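PDB 2GH0: GDNF family receptor alpha-3 from Homo sapiens, which serves as the receptor for artemin, a growth factor for sensory and sympathetic peripheral neurons, and on binding it brings about activation of the RET receptor. Local coordinates for residues D10-A16 and C77-R81; F118-P124 and F184-C190. All blocks are in the same frame, centred on the assembly; numbering follows the deposited sequence.

This chain is a fragment of the receptor that holds two GDNF/GAS1 domains, mainly helical, with one small two-stranded antiparallel sheet. From the N terminus, contact 1 comes first: helix 75-83 returns to helix 11-20, closing a mostly helical loop of 60 residues within the first domain. Contact 2 follows in series within the second, where the turn between helices 175-186 and 189-205 comes back to the end of helix 109-121. The two loops neither nest nor cross. Their centres lie 25 Å apart, on opposite sides of the chain's centre, with nearest atoms about 13 Å apart. Each holds two cysteines, disulfide-bonded to partners outside its own segments.

Contact 1: residues D10-A16 and C77-R81; sequences DLCLKFA and CGERR
Helix-to-helix packing beside a pair of disulfides joins residues 10-16 and 77-81 in the first GDNF/GAS1 domain, where the start of helix 11-20 lies against helix 75-83. The axes of the two short helical segments come within 9.3 Å at 41°. Cys12 and Cys77 face each other without being bonded together: Cys12 SG lies 3.5 Å from Cys77 SG, but Cys12 is bonded to Cys68 and Cys77 to Cys70. Two crosslinks thus meet side by side and fix both helices to the 68-70 segment. Arg81 adds CB against the sulfur of Cys12, while its NH1 bonds to Cys68 O. Asp10 is the N-cap of the first helix. Its OD2 accepts from Leu13 N in a nearly straight bond of 2.8 Å, met on the syn side but 29° out of the carboxylate plane. Chi1 of 63° sets the carboxylate between backbone N and carbonyl carbon, folded back over the helix start, and Asp10 CG rests 3.7 Å from Cys77 CB. Arg80 reaches over from helix 75-83 and runs along the first helix. Its chain, extended from CG to NE, lays CD 3.7 Å from Cys12 CB and carries the guanidinium toward Ala16. Outside the two segments, Arg80 NH2 pairs with an acidic side chain on the chain of another protein, consistent with the stem, packed on Cys12 and Leu13, holding that charge in place. Leu13 CD1 sits over one face of the guanidinium, displaced toward its rim and 3.8 Å from Arg80 NH1, while Ala16 CB approaches obliquely, 3.4 Å from Arg80 NH2.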
loop_
_atom_site.group_PDB
_atom_site.type_symbol
_atom_site.label_atom_id
_atom_site.label_comp_id
_atom_site.label_asym_id
_atom_site.label_seq_id
_atom_site.Cartn_x
_atom_site.Cartn_y
_atom_site.Cartn_z
ATOM N N ASP C 10 12.526 -40.427 -6.047
ATOM C CA ASP C 10 13.537 -41.006 -6.910
ATOM C C ASP C 10 14.700 -40.031 -7.069
ATOM O O ASP C 10 14.621 -38.867 -6.647
ATOM C CB ASP C 10 12.944 -41.383 -8.260
ATOM C CG ASP C 10 12.413 -40.167 -9.046
ATOM O OD1 ASP C 10 11.188 -40.078 -9.320
ATOM O OD2 ASP C 10 13.212 -39.314 -9.433
ATOM N N LEU C 11 15.798 -40.510 -7.637
ATOM C CA LEU C 11 17.007 -39.687 -7.653
ATOM C C LEU C 11 16.919 -38.609 -8.724
ATOM O O LEU C 11 17.551 -37.580 -8.608
ATOM C CB LEU C 11 18.276 -40.536 -7.883
ATOM C CG LEU C 11 18.541 -41.490 -6.707
ATOM C CD1 LEU C 11 19.888 -42.158 -6.841
ATOM C CD2 LEU C 11 18.489 -40.746 -5.401
ATOM N N CYS C 12 16.130 -38.828 -9.766
ATOM C CA CYS C 12 15.945 -37.728 -10.734
ATOM C C CYS C 12 15.287 -36.501 -10.059
ATOM O O CYS C 12 15.723 -35.385 -10.263
ATOM C CB CYS C 12 15.144 -38.190 -11.935
ATOM S SG CYS C 12 16.249 -39.207 -13.012
ATOM N N LEU C 13 14.284 -36.736 -9.221
ATOM C CA LEU C 13 13.649 -35.674 -8.441
ATOM C C LEU C 13 14.680 -35.068 -7.491
ATOM O O LEU C 13 14.794 -33.855 -7.406
ATOM C CB LEU C 13 12.427 -36.192 -7.641
ATOM C CG LEU C 13 11.719 -35.157 -6.741
ATOM C CD1 LEU C 13 11.400 -33.830 -7.472
ATOM C CD2 LEU C 13 10.448 -35.723 -6.124
ATOM N N LYS C 14 15.388 -35.907 -6.735
ATOM C CA LYS C 14 16.427 -35.378 -5.827
ATOM C C LYS C 14 17.473 -34.501 -6.534
ATOM O O LYS C 14 17.852 -33.411 -6.017
ATOM C CB LYS C 14 17.085 -36.508 -5.023
ATOM C CG LYS C 14 16.163 -37.130 -3.999
ATOM C CD LYS C 14 16.935 -38.270 -3.288
ATOM C CE LYS C 14 16.119 -39.005 -2.227
ATOM N NZ LYS C 14 17.043 -39.594 -1.143
ATOM N N PHE C 15 17.977 -34.945 -7.684
ATOM C CA PHE C 15 18.925 -34.092 -8.424
ATOM C C PHE C 15 18.372 -32.787 -8.994
ATOM O O PHE C 15 19.096 -31.791 -9.071
ATOM C CB PHE C 15 19.669 -34.872 -9.501
ATOM C CG PHE C 15 20.756 -35.748 -8.930
ATOM C CD1 PHE C 15 20.525 -37.110 -8.717
ATOM C CD2 PHE C 15 21.986 -35.197 -8.614
ATOM C CE1 PHE C 15 21.503 -37.948 -8.165
ATOM C CE2 PHE C 15 22.988 -36.005 -8.040
ATOM C CZ PHE C 15 22.749 -37.388 -7.814
ATOM N N ALA C 16 17.110 -32.804 -9.402
ATOM C CA ALA C 16 16.397 -31.556 -9.773
ATOM C C ALA C 16 16.438 -30.635 -8.584
ATOM O O ALA C 16 16.721 -29.462 -8.695
ATOM C CB ALA C 16 14.933 -31.843 -10.194
ATOM N N CYS C 77 10.371 -42.185 -12.615
ATOM C CA CYS C 77 11.727 -41.607 -12.727
ATOM C C CYS C 77 12.176 -41.485 -14.173
ATOM O O CYS C 77 12.689 -40.436 -14.621
ATOM C CB CYS C 77 12.706 -42.463 -11.898
ATOM S SG CYS C 77 14.394 -41.936 -11.811
ATOM N N GLY C 78 11.990 -42.559 -14.937
ATOM C CA GLY C 78 12.434 -42.512 -16.321
ATOM C C GLY C 78 11.717 -41.464 -17.120
ATOM O O GLY C 78 12.316 -40.868 -18.004
ATOM N N GLU C 79 10.423 -41.286 -16.851
ATOM C CA GLU C 79 9.606 -40.291 -17.540
ATOM C C GLU C 79 10.072 -38.892 -17.141
ATOM O O GLU C 79 10.172 -38.014 -17.976
ATOM C CB GLU C 79 8.109 -40.433 -17.219
ATOM C CG GLU C 79 7.209 -39.472 -17.952
ATOM C CD GLU C 79 5.704 -39.671 -17.649
ATOM O OE1 GLU C 79 5.360 -40.581 -16.853
ATOM O OE2 GLU C 79 4.876 -38.908 -18.203
ATOM N N ARG C 80 10.333 -38.679 -15.862
ATOM C CA ARG C 80 10.922 -37.381 -15.445
ATOM C C ARG C 80 12.216 -37.115 -16.208
ATOM O O ARG C 80 12.372 -36.066 -16.831
ATOM C CB ARG C 80 11.197 -37.369 -13.946
ATOM C CG ARG C 80 12.058 -36.195 -13.554
ATOM C CD ARG C 80 12.176 -36.069 -12.069
ATOM N NE ARG C 80 12.422 -34.662 -11.968
ATOM C CZ ARG C 80 11.544 -33.746 -11.610
ATOM N NH1 ARG C 80 10.329 -34.038 -11.122
ATOM N NH2 ARG C 80 11.966 -32.522 -11.653
ATOM N N ARG C 81 13.112 -38.096 -16.211
ATOM C CA ARG C 81 14.407 -37.919 -16.908
ATOM C C ARG C 81 14.230 -37.619 -18.369
ATOM O O ARG C 81 14.887 -36.708 -18.910
ATOM C CB ARG C 81 15.263 -39.185 -16.838
ATOM C CG ARG C 81 16.654 -39.017 -17.367
ATOM C CD ARG C 81 17.480 -40.256 -16.973
ATOM N NE ARG C 81 16.886 -41.453 -17.588
ATOM C CZ ARG C 81 17.177 -42.681 -17.197
ATOM N NH1 ARG C 81 18.044 -42.891 -16.168
ATOM N NH2 ARG C 81 16.620 -43.709 -17.815
#

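Contact 2: residues F118-P124 and F184-C190; sequences FQTHCHP and FFSHNPC
The last turn of helix 109-121 and the loop after it run against the turn joining helices 175-186 and 189-205, the backbones coming nearest at Pro124 and Cys190, whose CA atoms are 5.1 Å apart. In this corner of the second GDNF/GAS1 domain, Phe118, Phe184 and Phe185 form an aromatic cluster beside two disulfides. Phe118 is its hub. Phe184 turns an edge toward the face of Phe118 in an offset edge-to-face pair, planes at 89°, whereas Phe185 lies tilted against Phe118 in an offset stack with ring centroids 4.4 Å apart and planes at 27°. Phe118 CE2 stands over the face of Phe185, toward the rim, 3.4 Å from Phe185 CZ. The first torsion of Phe185, -71°, puts its ring beside the backbone N and brings it to Phe118; Leu145 touches both. With an alanine here the stacked ring is gone, which would probably open a gap beside Phe118 CE2. Phe184, its CG anti to the backbone N, reaches past Phe118 to the loop 122-124: its CZ is 3.7 Å from Cys122 O, and its CE1 meets the ring of His123 at the edge, the two side chains crossing at about a right angle. Farther along, Pro124 packs CB against Pro189 CG at 3.9 Å. Cys122 and Cys190 are not joined to each other; their disulfides go to Cys138 and Cys131, respectively, tying both sides to the intervening chain. Between them, Cys190 SG lies 3.5 Å from Cys122 O.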
loop_
_atom_site.group_PDB
_atom_site.type_symbol
_atom_site.label_atom_id
_atom_site.label_comp_id
_atom_site.label_asym_id
_atom_site.label_seq_id
_atom_site.Cartn_x
_atom_site.Cartn_y
_atom_site.Cartn_z
ATOM N N PHE C 118 31.397 -32.779 -30.215
ATOM C CA PHE C 118 30.837 -34.080 -29.810
ATOM C C PHE C 118 31.562 -35.222 -30.583
ATOM O O PHE C 118 31.931 -36.295 -30.037
ATOM C CB PHE C 118 29.318 -34.059 -30.076
ATOM C CG PHE C 118 28.650 -35.409 -29.903
ATOM C CD1 PHE C 118 28.597 -36.012 -28.646
ATOM C CD2 PHE C 118 28.116 -36.054 -30.952
ATOM C CE1 PHE C 118 28.014 -37.231 -28.475
ATOM C CE2 PHE C 118 27.534 -37.330 -30.787
ATOM C CZ PHE C 118 27.490 -37.900 -29.556
ATOM N N GLN C 119 31.791 -34.992 -31.868
ATOM C CA GLN C 119 32.571 -35.952 -32.683
ATOM C C GLN C 119 34.022 -36.128 -32.242
ATOM O O GLN C 119 34.560 -37.199 -32.407
ATOM C CB GLN C 119 32.578 -35.480 -34.142
ATOM C CG GLN C 119 31.200 -35.619 -34.705
ATOM C CD GLN C 119 31.082 -35.152 -36.176
ATOM O OE1 GLN C 119 31.923 -34.382 -36.716
ATOM N NE2 GLN C 119 30.006 -35.614 -36.823
ATOM N N THR C 120 34.639 -35.065 -31.728
ATOM C CA THR C 120 36.030 -35.021 -31.248
ATOM C C THR C 120 36.144 -35.757 -29.903
ATOM O O THR C 120 37.049 -36.576 -29.725
ATOM C CB THR C 120 36.505 -33.584 -31.101
ATOM O OG1 THR C 120 36.539 -32.982 -32.407
ATOM C CG2 THR C 120 37.924 -33.477 -30.501
ATOM N N HIS C 121 35.216 -35.518 -28.999
ATOM C CA HIS C 121 35.390 -36.069 -27.650
ATOM C C HIS C 121 34.683 -37.399 -27.428
ATOM O O HIS C 121 35.159 -38.208 -26.613
ATOM C CB HIS C 121 34.981 -35.049 -26.608
ATOM C CG HIS C 121 35.865 -33.836 -26.591
ATOM N ND1 HIS C 121 35.542 -32.660 -27.253
ATOM C CD2 HIS C 121 37.097 -33.643 -26.071
ATOM C CE1 HIS C 121 36.517 -31.775 -27.088
ATOM N NE2 HIS C 121 37.461 -32.339 -26.359
ATOM N N CYS C 122 33.605 -37.636 -28.168
ATOM C CA CYS C 122 32.813 -38.833 -27.965
ATOM C C CYS C 122 33.086 -39.893 -28.999
ATOM O O CYS C 122 32.349 -40.867 -29.030
ATOM C CB CYS C 122 31.314 -38.528 -27.923
ATOM S SG CYS C 122 30.835 -37.442 -26.563
ATOM N N HIS C 123 34.170 -39.753 -29.778
ATOM C CA HIS C 123 34.492 -40.800 -30.766
ATOM C C HIS C 123 35.167 -41.978 -30.042
ATOM O O HIS C 123 36.154 -41.741 -29.335
ATOM C CB HIS C 123 35.449 -40.237 -31.818
ATOM C CG HIS C 123 35.922 -41.245 -32.818
ATOM N ND1 HIS C 123 35.085 -41.828 -33.746
ATOM C CD2 HIS C 123 37.151 -41.761 -33.047
ATOM C CE1 HIS C 123 35.769 -42.696 -34.475
ATOM N NE2 HIS C 123 37.030 -42.663 -34.083
ATOM N N PRO C 124 34.650 -43.228 -30.209
ATOM C CA PRO C 124 35.351 -44.355 -29.511
ATOM C C PRO C 124 36.700 -44.670 -30.153
ATOM O O PRO C 124 36.781 -44.779 -31.375
ATOM C CB PRO C 124 34.329 -45.526 -29.618
ATOM C CG PRO C 124 33.459 -45.194 -30.826
ATOM C CD PRO C 124 33.411 -43.666 -30.891
ATOM N N PHE C 184 26.079 -42.778 -34.047
ATOM C CA PHE C 184 27.038 -42.037 -33.213
ATOM C C PHE C 184 26.403 -41.543 -31.909
ATOM O O PHE C 184 27.091 -41.387 -30.901
ATOM C CB PHE C 184 27.669 -40.868 -34.030
ATOM C CG PHE C 184 28.987 -40.429 -33.507
ATOM C CD1 PHE C 184 30.135 -41.136 -33.788
ATOM C CD2 PHE C 184 29.079 -39.326 -32.668
ATOM C CE1 PHE C 184 31.378 -40.728 -33.277
ATOM C CE2 PHE C 184 30.349 -38.906 -32.110
ATOM C CZ PHE C 184 31.475 -39.623 -32.431
ATOM N N PHE C 185 25.072 -41.423 -31.891
ATOM C CA PHE C 185 24.329 -41.080 -30.686
ATOM C C PHE C 185 23.649 -42.301 -30.117
ATOM O O PHE C 185 23.689 -42.526 -28.908
ATOM C CB PHE C 185 23.201 -40.073 -31.031
ATOM C CG PHE C 185 23.699 -38.711 -31.383
ATOM C CD1 PHE C 185 24.151 -38.438 -32.670
ATOM C CD2 PHE C 185 23.744 -37.711 -30.404
ATOM C CE1 PHE C 185 24.639 -37.201 -33.033
ATOM C CE2 PHE C 185 24.208 -36.457 -30.744
ATOM C CZ PHE C 185 24.648 -36.187 -32.049
ATOM N N SER C 186 23.040 -43.114 -30.970
ATOM C CA SER C 186 22.215 -44.183 -30.460
ATOM C C SER C 186 22.955 -45.452 -30.001
ATOM O O SER C 186 22.397 -46.217 -29.176
ATOM C CB SER C 186 21.084 -44.488 -31.402
ATOM O OG SER C 186 21.603 -45.137 -32.556
ATOM N N HIS C 187 24.154 -45.715 -30.536
ATOM C CA HIS C 187 24.862 -46.994 -30.234
ATOM C C HIS C 187 26.356 -46.654 -30.312
ATOM O O HIS C 187 26.982 -46.934 -31.297
ATOM C CB HIS C 187 24.518 -48.078 -31.237
ATOM C CG HIS C 187 24.943 -49.465 -30.829
ATOM N ND1 HIS C 187 24.019 -50.414 -30.499
ATOM C CD2 HIS C 187 26.164 -50.031 -30.604
ATOM C CE1 HIS C 187 24.635 -51.546 -30.171
ATOM N NE2 HIS C 187 25.944 -51.354 -30.248
ATOM N N ASN C 188 26.869 -46.009 -29.281
ATOM C CA ASN C 188 28.244 -45.428 -29.257
ATOM C C ASN C 188 28.775 -45.850 -27.894
ATOM O O ASN C 188 28.323 -45.311 -26.906
ATOM C CB ASN C 188 28.136 -43.867 -29.395
ATOM C CG ASN C 188 29.500 -43.132 -29.262
ATOM O OD1 ASN C 188 29.683 -41.990 -29.719
ATOM N ND2 ASN C 188 30.444 -43.797 -28.635
ATOM N N PRO C 189 29.709 -46.837 -27.818
ATOM C CA PRO C 189 30.135 -47.337 -26.519
ATOM C C PRO C 189 30.842 -46.315 -25.645
ATOM O O PRO C 189 30.784 -46.420 -24.425
ATOM C CB PRO C 189 31.098 -48.498 -26.904
ATOM C CG PRO C 189 31.678 -48.067 -28.215
ATOM C CD PRO C 189 30.388 -47.568 -28.917
ATOM N N CYS C 190 31.491 -45.328 -26.255
ATOM C CA CYS C 190 32.200 -44.289 -25.466
ATOM C C CYS C 190 31.133 -43.485 -24.703
ATOM O O CYS C 190 31.222 -43.257 -23.473
ATOM C CB CYS C 190 33.054 -43.372 -26.410
ATOM S SG CYS C 190 33.246 -41.635 -25.709
#